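Local coordinates for protein fatty acid CoA ligase (Marinactinospora thermotolerans, PDB 6SQ8) that is an AMP-binding enzyme of the ANL superfamily and binds adenosine monophosphate, at residues T340-R343 with G344-G347. Sequence-based numbering, arbitrary orientation.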
loop_
_atom_site.group_PDB
_atom_site.type_symbol
_atom_site.label_atom_id
_atom_site.label_comp_id
_atom_site.label_asym_id
_atom_site.label_seq_id
_atom_site.Cartn_x
_atom_site.Cartn_y
_atom_site.Cartn_z
ATOM N N THR A 340 1.610 28.487 0.277
ATOM C CA THR A 340 2.439 27.724 1.198
ATOM C C THR A 340 2.268 28.294 2.608
ATOM O O THR A 340 2.278 29.506 2.783
ATOM C CB THR A 340 3.900 27.729 0.735
ATOM O OG1 THR A 340 3.931 27.305 -0.631
ATOM C CG2 THR A 340 4.789 26.842 1.579
ATOM N N LEU A 341 2.113 27.393 3.595
ATOM C CA LEU A 341 1.953 27.709 5.025
ATOM C C LEU A 341 3.279 27.500 5.756
ATOM O O LEU A 341 4.133 26.725 5.317
ATOM C CB LEU A 341 0.865 26.810 5.622
ATOM C CG LEU A 341 -0.569 27.343 5.610
ATOM C CD1 LEU A 341 -0.881 28.020 4.294
ATOM C CD2 LEU A 341 -1.587 26.240 5.867
ATOM N N PRO A 342 3.473 28.161 6.920
ATOM C CA PRO A 342 4.674 27.949 7.735
ATOM C C PRO A 342 4.709 26.609 8.502
ATOM O O PRO A 342 3.672 25.940 8.671
ATOM C CB PRO A 342 4.627 29.122 8.729
ATOM C CG PRO A 342 3.141 29.432 8.877
ATOM C CD PRO A 342 2.537 29.132 7.521
ATOM N N ARG A 343 5.912 26.232 8.960
ATOM C CA ARG A 343 6.118 25.036 9.775
ATOM C C ARG A 343 5.166 25.126 10.970
ATOM O O ARG A 343 5.040 26.187 11.578
ATOM C CB ARG A 343 7.593 24.925 10.199
ATOM C CG ARG A 343 8.246 23.570 9.922
ATOM C CD ARG A 343 9.632 23.635 9.284
ATOM N NE ARG A 343 10.538 22.539 9.645
ATOM C CZ ARG A 343 11.687 22.260 9.013
ATOM N NH1 ARG A 343 12.611 21.512 9.601
ATOM N NH2 ARG A 343 11.918 22.751 7.803
ATOM N N GLY A 344 4.475 24.023 11.261
ATOM C CA GLY A 344 3.587 23.946 12.419
ATOM C C GLY A 344 2.125 24.109 12.035
ATOM O O GLY A 344 1.242 23.606 12.726
ATOM N N ALA A 345 1.861 24.800 10.921
ATOM C CA ALA A 345 0.495 25.042 10.459
ATOM C C ALA A 345 -0.077 23.769 9.827
ATOM O O ALA A 345 0.663 22.971 9.274
ATOM C CB ALA A 345 0.506 26.190 9.487
ATOM N N VAL A 346 -1.400 23.602 9.909
ATOM C CA VAL A 346 -2.056 22.430 9.350
ATOM C C VAL A 346 -2.736 22.823 8.039
ATOM O O VAL A 346 -3.437 23.832 7.981
ATOM C CB VAL A 346 -3.049 21.794 10.339
ATOM C CG1 VAL A 346 -3.752 20.562 9.759
ATOM C CG2 VAL A 346 -2.346 21.444 11.646
ATOM N N GLY A 347 -2.505 22.004 7.008
ATOM C CA GLY A 347 -3.071 22.181 5.674
ATOM C C GLY A 347 -2.908 20.925 4.826
ATOM O O GLY A 347 -2.487 19.881 5.345
#
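Pro342 and Ala345 meet across a type II beta turn whose second corner is Gly344, and the turn shows how such a corner selects its residue. Gly344 has a positive phi of 101°, a backbone conformation that glycine takes easily, and glycine is the usual residue at the third position of a type II turn. Ala345 then closes the turn: its N donates to Pro342 O at 3.1 Å. The methyl of Ala345 points back at the preceding residues, its CB 3.9 Å from Leu341 CB and 4.1 Å from Pro342 CD, so that a small apolar patch lies beside the polar closure. The turn belongs to the loop between the antiparallel strands 330-334 and 347-352 of this AMP-binding enzyme, at the surface of the chain; Ala345 O accepts a hydrogen bond from Thr383 OG1. Val346 points its CB away from 340-343, its side chain touching Val381 and Thr383 of strand 380-384, and offers its backbone instead: Leu341 CD2 lies 3.7 Å from Val346 O. At Gly347, in strand 347-352, the same methyl is still close, with Leu341 CD2 4.3 Å from Gly347 CA.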